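Local coordinates for protein oxidoreductase (Bordetella pertussis, PDB 3Q2K) that probably oxidises the sugar C-3' hydroxyl of UDP-N-acetylglucosaminuronic acid with NAD in the pathway to 2,3-diacetamido-2,3-dideoxy-D-mannuronic acid, at residues L98-P101 and S102-P106; Q108-E111 and V112-G116; A126-W129 and E130-K133; D190-R193 and W194-K197. All coordinates share one frame; numbering follows the deposited sequence.

Contact 1: L98-P101 and S102-P106. With NAI (1,4-dihydronicotinamide adenine dinucleotide), chain U.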
loop_
_atom_site.group_PDB
_atom_site.type_symbol
_atom_site.label_atom_id
_atom_site.label_comp_id
_atom_site.label_asym_id
_atom_site.label_seq_id
_atom_site.Cartn_x
_atom_site.Cartn_y
_atom_site.Cartn_z
ATOM N N LEU C 98 -8.136 40.645 8.553
ATOM C CA LEU C 98 -8.585 39.520 9.375
ATOM C C LEU C 98 -7.471 39.068 10.319
ATOM O O LEU C 98 -6.428 38.552 9.903
ATOM C CB LEU C 98 -9.183 38.397 8.521
ATOM C CG LEU C 98 -10.225 38.766 7.460
ATOM C CD1 LEU C 98 -10.615 37.588 6.548
ATOM C CD2 LEU C 98 -11.454 39.303 8.171
ATOM N N ALA C 99 -7.686 39.352 11.601
ATOM C CA ALA C 99 -6.624 39.284 12.603
ATOM C C ALA C 99 -7.132 38.356 13.690
ATOM O O ALA C 99 -6.729 38.439 14.845
ATOM C CB ALA C 99 -6.303 40.647 13.164
ATOM N N THR C 100 -8.076 37.510 13.291
ATOM C CA THR C 100 -8.699 36.562 14.198
ATOM C C THR C 100 -7.946 35.226 14.241
ATOM O O THR C 100 -6.956 35.036 13.531
ATOM C CB THR C 100 -10.145 36.329 13.734
ATOM O OG1 THR C 100 -10.149 36.175 12.306
ATOM C CG2 THR C 100 -11.002 37.529 14.143
ATOM N N PRO C 101 -8.412 34.318 15.113
ATOM C CA PRO C 101 -7.903 32.957 15.109
ATOM C C PRO C 101 -7.949 32.462 13.661
ATOM O O PRO C 101 -8.904 32.764 12.946
ATOM C CB PRO C 101 -8.880 32.234 16.037
ATOM C CG PRO C 101 -9.477 33.291 16.936
ATOM C CD PRO C 101 -9.553 34.488 16.030
ATOM N N SER C 102 -6.907 31.759 13.219
ATOM C CA SER C 102 -6.720 31.348 11.826
ATOM C C SER C 102 -7.868 30.576 11.191
ATOM O O SER C 102 -8.224 30.835 10.041
ATOM C CB SER C 102 -5.396 30.587 11.699
ATOM O OG SER C 102 -4.412 31.459 12.222
ATOM N N GLY C 103 -8.496 29.677 11.943
ATOM C CA GLY C 103 -9.652 28.962 11.390
ATOM C C GLY C 103 -10.946 29.714 11.127
ATOM O O GLY C 103 -11.860 29.182 10.499
ATOM N N LEU C 104 -11.064 30.947 11.608
ATOM C CA LEU C 104 -12.142 31.830 11.167
ATOM C C LEU C 104 -11.907 32.558 9.849
ATOM O O LEU C 104 -12.883 33.028 9.275
ATOM C CB LEU C 104 -12.372 32.962 12.166
ATOM C CG LEU C 104 -12.812 32.454 13.534
ATOM C CD1 LEU C 104 -12.726 33.657 14.491
ATOM C CD2 LEU C 104 -14.198 31.830 13.394
ATOM N N HIS C 105 -10.658 32.749 9.433
ATOM C CA HIS C 105 -10.363 33.607 8.293
ATOM C C HIS C 105 -11.195 33.219 7.076
ATOM O O HIS C 105 -11.764 34.079 6.399
ATOM C CB HIS C 105 -8.891 33.540 7.893
ATOM C CG HIS C 105 -7.968 33.992 8.977
ATOM N ND1 HIS C 105 -6.599 33.898 8.870
ATOM C CD2 HIS C 105 -8.218 34.517 10.200
ATOM C CE1 HIS C 105 -6.040 34.372 9.970
ATOM N NE2 HIS C 105 -7.001 34.759 10.790
ATOM N N PRO C 106 -11.274 31.914 6.785
ATOM C CA PRO C 106 -11.997 31.514 5.576
ATOM C C PRO C 106 -13.439 32.033 5.598
ATOM O O PRO C 106 -14.006 32.562 4.635
ATOM C CB PRO C 106 -12.027 29.986 5.679
ATOM C CG PRO C 106 -10.889 29.622 6.584
ATOM C CD PRO C 106 -10.679 30.779 7.509
HETATM P PA NAI U . -5.301 36.593 19.507
HETATM O O1A NAI U . -5.977 35.710 20.482
HETATM O O2A NAI U . -4.326 37.567 20.344
HETATM O O5B NAI U . -6.207 37.770 18.883
HETATM C C5B NAI U . -7.542 37.282 18.819
HETATM C C4B NAI U . -8.620 38.349 18.681
HETATM O O4B NAI U . -9.645 37.893 17.787
HETATM C C3B NAI U . -9.141 38.352 20.131
HETATM O O3B NAI U . -9.214 39.714 20.558
HETATM C C2B NAI U . -10.475 37.577 19.945
HETATM O O2B NAI U . -11.502 38.012 20.839
HETATM C C1B NAI U . -10.846 38.108 18.542
HETATM N N9A NAI U . -11.926 37.285 18.025
HETATM C C8A NAI U . -12.193 35.979 18.294
HETATM N N7A NAI U . -13.243 35.638 17.599
HETATM C C5A NAI U . -13.723 36.667 16.865
HETATM C C6A NAI U . -14.781 36.874 15.958
HETATM N N6A NAI U . -15.653 35.860 15.604
HETATM N N1A NAI U . -14.891 38.082 15.414
HETATM C C2A NAI U . -14.044 39.060 15.687
HETATM N N3A NAI U . -13.046 38.909 16.531
HETATM C C4A NAI U . -12.844 37.736 17.117
HETATM O O3 NAI U . -4.202 35.795 18.655
HETATM P PN NAI U . -3.411 36.631 17.535
HETATM O O1N NAI U . -1.953 36.307 17.909
HETATM O O2N NAI U . -3.467 38.171 17.462
HETATM O O5D NAI U . -3.698 35.849 16.149
HETATM C C5D NAI U . -3.520 36.782 15.091
HETATM C C4D NAI U . -3.918 36.152 13.751
HETATM O O4D NAI U . -2.832 36.691 12.967
HETATM C C3D NAI U . -3.750 34.620 13.717
HETATM O O3D NAI U . -4.023 34.049 12.443
HETATM C C2D NAI U . -2.219 34.531 13.871
HETATM O O2D NAI U . -1.800 33.354 13.188
HETATM C C1D NAI U . -1.804 35.685 12.928
HETATM N N1N NAI U . -0.554 36.332 13.316
HETATM C C2N NAI U . 0.277 36.657 12.350
HETATM C C3N NAI U . 1.471 37.279 12.691
HETATM C C7N NAI U . 2.425 37.636 11.626
HETATM O O7N NAI U . 3.597 37.787 11.904
HETATM N N7N NAI U . 1.960 37.750 10.366
HETATM C C4N NAI U . 1.768 37.518 14.032
HETATM C C5N NAI U . 0.849 37.127 14.987
HETATM C C6N NAI U . -0.337 36.535 14.599
#
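Thr100 and His105 meet in a buried turn that carries the chain from the end of strand 95-98 into helix 105-114, on the NADH side of the Rossmann domain. With CG anti to the carbonyl carbon (chi1 -61°), the imidazole of His105 turns back toward Thr100, and its NE2 donates to the backbone O of Thr100 at 2.8 Å, arriving about 50° out of the carbonyl plane rather than along a lone pair. Thr100 OG1 lies at the ring edge, 3.3 Å from His105 CD2, while CA of Ser102 sits over the centre of one imidazole face. ND1 has a weak hydrogen bond to Pro124 O, so both nitrogens have partners, which should limit rotation of the ring. A second bond, Leu104 N to Pro101 O (3.1 Å), closes the turn, and Leu104 CD1 lies alongside Pro101 CD at 3.6 Å. These two apolar groups reach the adenine, with CD1 of Leu104 3.7 Å from N7A. The nicotinamide ribose is held at the far end: Ser102 OG shares a 2.6 Å hydrogen bond with O3D, and His105 CE1 approaches the same oxygen at 3.2 Å. Such a loop, leaving the C-terminal end of a parallel strand and touching both halves of the dinucleotide, is typical of the cofactor site of a Rossmann fold in the GFO/IDH/MocA family.

Contact 2: Q108-E111 and V112-G116. With NAI (1,4-dihydronicotinamide adenine dinucleotide), chain U.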
loop_
_atom_site.group_PDB
_atom_site.type_symbol
_atom_site.label_atom_id
_atom_site.label_comp_id
_atom_site.label_asym_id
_atom_site.label_seq_id
_atom_site.Cartn_x
_atom_site.Cartn_y
_atom_site.Cartn_z
ATOM N N GLN C 108 -14.801 34.275 7.646
ATOM C CA GLN C 108 -14.886 35.727 7.663
ATOM C C GLN C 108 -14.606 36.249 6.255
ATOM O O GLN C 108 -15.283 37.163 5.781
ATOM C CB GLN C 108 -13.947 36.310 8.728
ATOM C CG GLN C 108 -14.511 36.012 10.103
ATOM C CD GLN C 108 -13.656 36.557 11.222
ATOM O OE1 GLN C 108 -14.147 36.813 12.318
ATOM N NE2 GLN C 108 -12.367 36.706 10.967
ATOM N N ALA C 109 -13.640 35.668 5.551
ATOM C CA ALA C 109 -13.315 36.247 4.252
ATOM C C ALA C 109 -14.491 36.062 3.301
ATOM O O ALA C 109 -14.700 36.900 2.432
ATOM C CB ALA C 109 -12.075 35.661 3.645
ATOM N N ILE C 110 -15.238 34.973 3.437
ATOM C CA ILE C 110 -16.349 34.706 2.525
ATOM C C ILE C 110 -17.497 35.691 2.800
ATOM O O ILE C 110 -18.002 36.324 1.875
ATOM C CB ILE C 110 -16.766 33.226 2.645
ATOM C CG1 ILE C 110 -15.666 32.282 2.140
ATOM C CG2 ILE C 110 -18.137 32.916 2.039
ATOM C CD1 ILE C 110 -16.213 30.879 2.044
ATOM N N GLU C 111 -17.871 35.932 4.053
ATOM C CA GLU C 111 -18.856 36.974 4.350
ATOM C C GLU C 111 -18.415 38.398 3.991
ATOM O O GLU C 111 -19.167 39.216 3.459
ATOM C CB GLU C 111 -19.204 36.873 5.833
ATOM C CG GLU C 111 -20.210 37.877 6.383
ATOM C CD GLU C 111 -20.389 37.744 7.888
ATOM O OE1 GLU C 111 -21.279 38.357 8.518
ATOM O OE2 GLU C 111 -19.612 36.988 8.503
ATOM N N VAL C 112 -17.143 38.704 4.215
ATOM C CA VAL C 112 -16.660 40.005 3.776
ATOM C C VAL C 112 -16.861 40.073 2.273
ATOM O O VAL C 112 -17.351 41.050 1.717
ATOM C CB VAL C 112 -15.174 40.261 4.091
ATOM C CG1 VAL C 112 -14.637 41.439 3.296
ATOM C CG2 VAL C 112 -15.006 40.540 5.581
ATOM N N ALA C 113 -16.477 39.013 1.577
ATOM C CA ALA C 113 -16.543 39.166 0.134
ATOM C C ALA C 113 -17.986 39.251 -0.345
ATOM O O ALA C 113 -18.266 39.971 -1.301
ATOM C CB ALA C 113 -15.792 38.053 -0.565
ATOM N N GLN C 114 -18.893 38.491 0.263
ATOM C CA GLN C 114 -20.296 38.615 -0.123
ATOM C C GLN C 114 -20.902 40.002 0.107
ATOM O O GLN C 114 -21.959 40.340 -0.433
ATOM C CB GLN C 114 -21.104 37.556 0.631
ATOM C CG GLN C 114 -20.654 36.142 0.291
ATOM C CD GLN C 114 -21.467 35.085 1.004
ATOM O OE1 GLN C 114 -21.972 35.334 2.097
ATOM N NE2 GLN C 114 -21.602 33.910 0.395
ATOM N N ALA C 115 -20.279 40.789 0.978
ATOM C CA ALA C 115 -20.681 42.175 1.190
ATOM C C ALA C 115 -19.826 43.126 0.362
ATOM O O ALA C 115 -19.871 44.349 0.507
ATOM C CB ALA C 115 -20.552 42.530 2.661
ATOM N N GLY C 116 -18.988 42.543 -0.485
ATOM C CA GLY C 116 -18.370 43.307 -1.560
ATOM C C GLY C 116 -17.129 44.107 -1.232
ATOM O O GLY C 116 -16.828 45.051 -1.962
HETATM P PA NAI U . -5.301 36.593 19.507
HETATM O O1A NAI U . -5.977 35.710 20.482
HETATM O O2A NAI U . -4.326 37.567 20.344
HETATM O O5B NAI U . -6.207 37.770 18.883
HETATM C C5B NAI U . -7.542 37.282 18.819
HETATM C C4B NAI U . -8.620 38.349 18.681
HETATM O O4B NAI U . -9.645 37.893 17.787
HETATM C C3B NAI U . -9.141 38.352 20.131
HETATM O O3B NAI U . -9.214 39.714 20.558
HETATM C C2B NAI U . -10.475 37.577 19.945
HETATM O O2B NAI U . -11.502 38.012 20.839
HETATM C C1B NAI U . -10.846 38.108 18.542
HETATM N N9A NAI U . -11.926 37.285 18.025
HETATM C C8A NAI U . -12.193 35.979 18.294
HETATM N N7A NAI U . -13.243 35.638 17.599
HETATM C C5A NAI U . -13.723 36.667 16.865
HETATM C C6A NAI U . -14.781 36.874 15.958
HETATM N N6A NAI U . -15.653 35.860 15.604
HETATM N N1A NAI U . -14.891 38.082 15.414
HETATM C C2A NAI U . -14.044 39.060 15.687
HETATM N N3A NAI U . -13.046 38.909 16.531
HETATM C C4A NAI U . -12.844 37.736 17.117
HETATM O O3 NAI U . -4.202 35.795 18.655
HETATM P PN NAI U . -3.411 36.631 17.535
HETATM O O1N NAI U . -1.953 36.307 17.909
HETATM O O2N NAI U . -3.467 38.171 17.462
HETATM O O5D NAI U . -3.698 35.849 16.149
HETATM C C5D NAI U . -3.520 36.782 15.091
HETATM C C4D NAI U . -3.918 36.152 13.751
HETATM O O4D NAI U . -2.832 36.691 12.967
HETATM C C3D NAI U . -3.750 34.620 13.717
HETATM O O3D NAI U . -4.023 34.049 12.443
HETATM C C2D NAI U . -2.219 34.531 13.871
HETATM O O2D NAI U . -1.800 33.354 13.188
HETATM C C1D NAI U . -1.804 35.685 12.928
HETATM N N1N NAI U . -0.554 36.332 13.316
HETATM C C2N NAI U . 0.277 36.657 12.350
HETATM C C3N NAI U . 1.471 37.279 12.691
HETATM C C7N NAI U . 2.425 37.636 11.626
HETATM O O7N NAI U . 3.597 37.787 11.904
HETATM N N7N NAI U . 1.960 37.750 10.366
HETATM C C4N NAI U . 1.768 37.518 14.032
HETATM C C5N NAI U . 0.849 37.127 14.987
HETATM C C6N NAI U . -0.337 36.535 14.599
#
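Ile110 and Gln114, one turn apart on helix 105-114, lie side by side and point the same way. The CG2 branch of Ile110 stands anti to its backbone N and rests 4.0 Å from Gln114 NE2, a loose van der Waals approach. Gln114 begins close to the helix, its CG 3.1 Å from Ile110 O, and then runs out extended beside the isoleucine. Val112 instead turns CG2 back along the helix, 3.4 Å from the carbonyl oxygen of Gln108, and the methyl of Ala113 lies against Ala109 O in the same manner. Beneath these side chains run regular i to i+4 backbone bonds: Val112 N to Gln108 O is nearly straight at 167°, whereas the last of the four, Ala115 N to Glu111 O, bends to 138° as the helix gives out. Ala115 is the first residue to leave helical backbone angles, and Gly116 follows with positive phi. This helix is the crossover of the beta-alpha-beta unit formed by strand 95-98, helix 105-114 and strand 118-121, so its sides have different neighbours. Ala109 and Val112 pack on the two strands, Ile110 and Ala113 face helix 129-142, and Glu111 lies against helix 84-90. Gln108 points a different way from Gln114, toward the cofactor: its chain, extended beyond CG (chi2 -180°), carries the amide to the adenine, with OE1 3.4 Å from N1A, while NE2 makes a weak hydrogen bond to Thr100 OG1.

Contact 3: A126-W129 and E130-K133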
loop_
_atom_site.group_PDB
_atom_site.type_symbol
_atom_site.label_atom_id
_atom_site.label_comp_id
_atom_site.label_asym_id
_atom_site.label_seq_id
_atom_site.Cartn_x
_atom_site.Cartn_y
_atom_site.Cartn_z
ATOM N N ALA C 126 -6.054 29.731 6.111
ATOM C CA ALA C 126 -7.034 28.832 6.727
ATOM C C ALA C 126 -6.231 27.714 7.375
ATOM O O ALA C 126 -5.004 27.749 7.335
ATOM C CB ALA C 126 -7.946 28.242 5.669
ATOM N N THR C 127 -6.911 26.773 8.019
ATOM C CA THR C 127 -6.283 25.609 8.632
ATOM C C THR C 127 -6.715 24.358 7.855
ATOM O O THR C 127 -6.183 23.267 8.059
ATOM C CB THR C 127 -6.744 25.483 10.100
ATOM O OG1 THR C 127 -8.172 25.538 10.084
ATOM C CG2 THR C 127 -6.315 26.669 10.956
ATOM N N ARG C 128 -7.705 24.486 6.975
ATOM C CA ARG C 128 -8.141 23.351 6.165
ATOM C C ARG C 128 -8.057 23.611 4.671
ATOM O O ARG C 128 -8.404 24.701 4.211
ATOM C CB ARG C 128 -9.568 22.958 6.559
ATOM C CG ARG C 128 -9.586 22.374 7.965
ATOM C CD ARG C 128 -10.917 22.620 8.651
ATOM N NE ARG C 128 -10.979 21.859 9.895
ATOM C CZ ARG C 128 -12.091 21.549 10.560
ATOM N NH1 ARG C 128 -13.298 21.917 10.159
ATOM N NH2 ARG C 128 -12.028 20.837 11.675
ATOM N N TRP C 129 -7.576 22.627 3.920
ATOM C CA TRP C 129 -7.412 22.846 2.485
ATOM C C TRP C 129 -8.685 23.354 1.806
ATOM O O TRP C 129 -8.709 24.381 1.131
ATOM C CB TRP C 129 -6.876 21.579 1.821
ATOM C CG TRP C 129 -6.742 21.595 0.332
ATOM C CD1 TRP C 129 -7.363 20.735 -0.537
ATOM C CD2 TRP C 129 -5.967 22.490 -0.475
ATOM N NE1 TRP C 129 -7.018 21.048 -1.834
ATOM C CE2 TRP C 129 -6.180 22.130 -1.823
ATOM C CE3 TRP C 129 -5.146 23.585 -0.194
ATOM C CZ2 TRP C 129 -5.568 22.794 -2.891
ATOM C CZ3 TRP C 129 -4.510 24.230 -1.253
ATOM C CH2 TRP C 129 -4.738 23.843 -2.590
ATOM N N GLU C 130 -9.799 22.676 2.047
ATOM C CA GLU C 130 -11.050 22.976 1.353
ATOM C C GLU C 130 -11.514 24.375 1.739
ATOM O O GLU C 130 -12.091 25.074 0.915
ATOM C CB GLU C 130 -12.153 21.964 1.708
ATOM C CG GLU C 130 -12.066 20.649 0.943
ATOM C CD GLU C 130 -11.938 20.841 -0.560
ATOM O OE1 GLU C 130 -12.556 21.783 -1.096
ATOM O OE2 GLU C 130 -11.215 20.075 -1.234
ATOM N N ASP C 131 -11.216 24.831 2.950
ATOM C CA ASP C 131 -11.764 26.116 3.382
ATOM C C ASP C 131 -10.962 27.159 2.623
ATOM O O ASP C 131 -11.488 28.184 2.186
ATOM C CB ASP C 131 -11.629 26.385 4.885
ATOM C CG ASP C 131 -12.438 25.419 5.736
ATOM O OD1 ASP C 131 -13.288 24.713 5.162
ATOM O OD2 ASP C 131 -12.250 25.324 6.968
ATOM N N GLY C 132 -9.662 26.925 2.505
ATOM C CA GLY C 132 -8.841 27.885 1.773
ATOM C C GLY C 132 -9.229 27.977 0.301
ATOM O O GLY C 132 -9.268 29.083 -0.241
ATOM N N LYS C 133 -9.501 26.859 -0.372
ATOM C CA LYS C 133 -10.098 26.921 -1.707
ATOM C C LYS C 133 -11.408 27.712 -1.787
ATOM O O LYS C 133 -11.629 28.494 -2.715
ATOM C CB LYS C 133 -10.263 25.538 -2.341
ATOM C CG LYS C 133 -8.936 24.902 -2.773
ATOM C CD LYS C 133 -9.100 23.633 -3.606
ATOM C CE LYS C 133 -9.898 22.639 -2.781
ATOM N NZ LYS C 133 -9.822 21.218 -3.214
HETATM O O HOH W 1 -9.792 26.508 7.961
#
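Trp129 swings its indole anti to the backbone N (chi1 176°), and Lys133, with CG anti to the carbonyl carbon (chi1 -72°), lays CG and CD over one face of that indole; the bend at chi3 (-58°) then turns CE and NZ toward Trp129 NE1 and Glu130. In this CH-pi contact Lys133 CG stands 4.2 Å from the centroid of the six-membered ring, and CD lies above the plane nearer the rim. This places NZ within 2.7 Å of Glu130 OE2, a salt bridge that meets the carboxylate on its syn side. NZ and Trp129 NE1 are both donors; the indole N-H is hydrogen-bonded to Asp370 O at the chain terminus, and the ammonium has a long, weak ion pair with Asp370 OXT. Arg128 occupies the N-cap position, its carbonyl O accepting from Gly132 N at 3.1 Å and more weakly from Asp131 N. The aliphatic part of Arg128 runs beside Asp131, with CD 3.5 Å from OD2. A water joins OD2 to the backbone N of Thr127, tying the incoming loop to the first turn, while OD1 forms a salt bridge with Arg134. The turn thus opens helix 129-142 after strand 118-121. On one side Ala126 and Asp131 pack against Pro106 of helix 105-114; Trp129 inserts among Leu346, Leu349, Ala350 and Thr353 of helix 342-361.

Contact 4: D190-R193 and W194-K197. With NAI (1,4-dihydronicotinamide adenine dinucleotide), chain U.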
loop_
_atom_site.group_PDB
_atom_site.type_symbol
_atom_site.label_atom_id
_atom_site.label_comp_id
_atom_site.label_asym_id
_atom_site.label_seq_id
_atom_site.Cartn_x
_atom_site.Cartn_y
_atom_site.Cartn_z
ATOM N N ASP C 190 -1.795 28.731 26.583
ATOM C CA ASP C 190 -2.898 28.804 27.535
ATOM C C ASP C 190 -3.484 30.214 27.523
ATOM O O ASP C 190 -4.612 30.429 27.962
ATOM C CB ASP C 190 -2.419 28.524 28.965
ATOM C CG ASP C 190 -1.825 27.141 29.134
ATOM O OD1 ASP C 190 -2.375 26.188 28.547
ATOM O OD2 ASP C 190 -0.828 26.992 29.870
ATOM N N ALA C 191 -2.680 31.174 27.079
ATOM C CA ALA C 191 -3.144 32.536 26.879
ATOM C C ALA C 191 -4.454 32.556 26.097
ATOM O O ALA C 191 -5.310 33.346 26.482
ATOM C CB ALA C 191 -2.060 33.410 26.241
ATOM N N ALA C 192 -4.666 31.773 25.040
ATOM C CA ALA C 192 -6.000 31.660 24.434
ATOM C C ALA C 192 -6.437 30.243 24.058
ATOM O O ALA C 192 -5.620 29.397 23.691
ATOM C CB ALA C 192 -6.174 32.601 23.239
ATOM N N ARG C 193 -7.734 29.974 24.168
ATOM C CA ARG C 193 -8.256 28.615 24.022
ATOM C C ARG C 193 -8.066 28.038 22.625
ATOM O O ARG C 193 -8.115 26.822 22.470
ATOM C CB ARG C 193 -9.756 28.539 24.323
ATOM C CG ARG C 193 -10.133 28.293 25.779
ATOM C CD ARG C 193 -11.598 28.642 25.988
ATOM N NE ARG C 193 -11.951 28.873 27.387
ATOM C CZ ARG C 193 -13.172 29.211 27.788
ATOM N NH1 ARG C 193 -14.136 29.366 26.891
ATOM N NH2 ARG C 193 -13.436 29.391 29.076
ATOM N N TRP C 194 -7.925 28.896 21.619
ATOM C CA TRP C 194 -7.916 28.454 20.230
ATOM C C TRP C 194 -6.548 27.949 19.788
ATOM O O TRP C 194 -6.428 27.317 18.738
ATOM C CB TRP C 194 -8.271 29.623 19.313
ATOM C CG TRP C 194 -7.289 30.763 19.227
ATOM C CD1 TRP C 194 -7.283 31.879 20.009
ATOM C CD2 TRP C 194 -6.245 30.957 18.259
ATOM N NE1 TRP C 194 -6.314 32.757 19.585
ATOM C CE2 TRP C 194 -5.663 32.218 18.507
ATOM C CE3 TRP C 194 -5.780 30.211 17.170
ATOM C CZ2 TRP C 194 -4.603 32.726 17.751
ATOM C CZ3 TRP C 194 -4.725 30.722 16.405
ATOM C CH2 TRP C 194 -4.134 31.957 16.716
ATOM N N ARG C 195 -5.531 28.252 20.589
ATOM C CA ARG C 195 -4.135 28.100 20.184
ATOM C C ARG C 195 -3.793 26.615 20.247
ATOM O O ARG C 195 -4.255 25.971 21.181
ATOM C CB ARG C 195 -3.249 28.901 21.143
ATOM C CG ARG C 195 -3.100 30.364 20.743
ATOM C CD ARG C 195 -2.116 31.038 21.691
ATOM N NE ARG C 195 -2.156 32.497 21.680
ATOM C CZ ARG C 195 -1.825 33.225 20.618
ATOM N NH1 ARG C 195 -1.863 34.547 20.683
ATOM N NH2 ARG C 195 -1.453 32.637 19.488
ATOM N N GLY C 196 -3.068 26.060 19.278
ATOM C CA GLY C 196 -2.650 24.667 19.316
ATOM C C GLY C 196 -3.777 23.707 18.972
ATOM O O GLY C 196 -3.613 22.490 19.023
ATOM N N LYS C 197 -4.955 24.215 18.633
ATOM C CA LYS C 197 -6.020 23.344 18.127
ATOM C C LYS C 197 -6.017 23.114 16.620
ATOM O O LYS C 197 -5.694 24.056 15.891
ATOM C CB LYS C 197 -7.372 23.943 18.493
ATOM C CG LYS C 197 -7.452 24.349 19.954
ATOM C CD LYS C 197 -8.710 23.709 20.503
ATOM C CE LYS C 197 -8.808 23.899 22.006
ATOM N NZ LYS C 197 -10.242 23.650 22.314
HETATM P PA NAI U . -5.301 36.593 19.507
HETATM O O1A NAI U . -5.977 35.710 20.482
HETATM O O2A NAI U . -4.326 37.567 20.344
HETATM O O5B NAI U . -6.207 37.770 18.883
HETATM C C5B NAI U . -7.542 37.282 18.819
HETATM C C4B NAI U . -8.620 38.349 18.681
HETATM O O4B NAI U . -9.645 37.893 17.787
HETATM C C3B NAI U . -9.141 38.352 20.131
HETATM O O3B NAI U . -9.214 39.714 20.558
HETATM C C2B NAI U . -10.475 37.577 19.945
HETATM O O2B NAI U . -11.502 38.012 20.839
HETATM C C1B NAI U . -10.846 38.108 18.542
HETATM N N9A NAI U . -11.926 37.285 18.025
HETATM C C8A NAI U . -12.193 35.979 18.294
HETATM N N7A NAI U . -13.243 35.638 17.599
HETATM C C5A NAI U . -13.723 36.667 16.865
HETATM C C6A NAI U . -14.781 36.874 15.958
HETATM N N6A NAI U . -15.653 35.860 15.604
HETATM N N1A NAI U . -14.891 38.082 15.414
HETATM C C2A NAI U . -14.044 39.060 15.687
HETATM N N3A NAI U . -13.046 38.909 16.531
HETATM C C4A NAI U . -12.844 37.736 17.117
HETATM O O3 NAI U . -4.202 35.795 18.655
HETATM P PN NAI U . -3.411 36.631 17.535
HETATM O O1N NAI U . -1.953 36.307 17.909
HETATM O O2N NAI U . -3.467 38.171 17.462
HETATM O O5D NAI U . -3.698 35.849 16.149
HETATM C C5D NAI U . -3.520 36.782 15.091
HETATM C C4D NAI U . -3.918 36.152 13.751
HETATM O O4D NAI U . -2.832 36.691 12.967
HETATM C C3D NAI U . -3.750 34.620 13.717
HETATM O O3D NAI U . -4.023 34.049 12.443
HETATM C C2D NAI U . -2.219 34.531 13.871
HETATM O O2D NAI U . -1.800 33.354 13.188
HETATM C C1D NAI U . -1.804 35.685 12.928
HETATM N N1N NAI U . -0.554 36.332 13.316
HETATM C C2N NAI U . 0.277 36.657 12.350
HETATM C C3N NAI U . 1.471 37.279 12.691
HETATM C C7N NAI U . 2.425 37.636 11.626
HETATM O O7N NAI U . 3.597 37.787 11.904
HETATM N N7N NAI U . 1.960 37.750 10.366
HETATM C C4N NAI U . 1.768 37.518 14.032
HETATM C C5N NAI U . 0.849 37.127 14.987
HETATM C C6N NAI U . -0.337 36.535 14.599
#
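Arg193, Ala192 and Trp194 carry this contact on a loop that lines the cofactor pyrophosphate. Arg193 meets the next segment through its root: CB lies 3.3 Å from Trp194 N, and its O rests against the chain of Lys197, which bends at chi2 and brings CE to 3.0 Å from that oxygen. The poorly ordered end of Arg193 leads outward and, as modelled, lies against Glu337 of the second subunit. The methyl of Ala192 packs 3.5 Å from Trp194 CD1, approaching the indole obliquely. Trp194 holds its CG between the backbone N and the carbonyl carbon (chi1 67°), which turns the ring toward the dinucleotide. There NE1 donates to phosphate oxygen O1A of the NADH at 3.1 Å in an almost straight bond (166°), with the oxygen in the ring plane at its edge. The backbone makes two overlapping beta turns, type I from Ala192 to Arg195 and type II from Trp194 to Lys197, in the C-terminal alpha/beta domain of the GFO/IDH/MocA family. A weak bond from Arg195 N to Ala192 O closes the first, and Gly196, with positive phi, occupies a corner of the second. Arg195 CG sits over the centre of one indole face, and NH1 donates to O1N at 3.3 Å, so the two phosphates each receive one hydrogen bond from a different side chain. Its NE is buried with no hydrogen-bond partner in the model. Arg195 also touches the bound UDP-sugar, so this residue contacts both ligands.

From the N terminus the four contacts follow in series, each local to its own stretch, and none nests in or crosses another. Contact 1 closes the turn after strand 95-98; contact 2 continues along the same helix 105-114, the two joining where Leu98 CD1 packs 3.7 Å from Ala109 N. Contact 3 opens the next helix, after strand 118-121, and meets contact 1 through Pro106 CG and Ala126 CB, 3.4 Å apart. Contact 4 belongs to the C-terminal domain, yet Trp194 CD2 rests 3.7 Å from Pro101 CB, bridging the two domains. Contacts 1, 2 and 4 all touch the NADH, while contact 3 does not, the Ala126 side chain lying about 10 Å away.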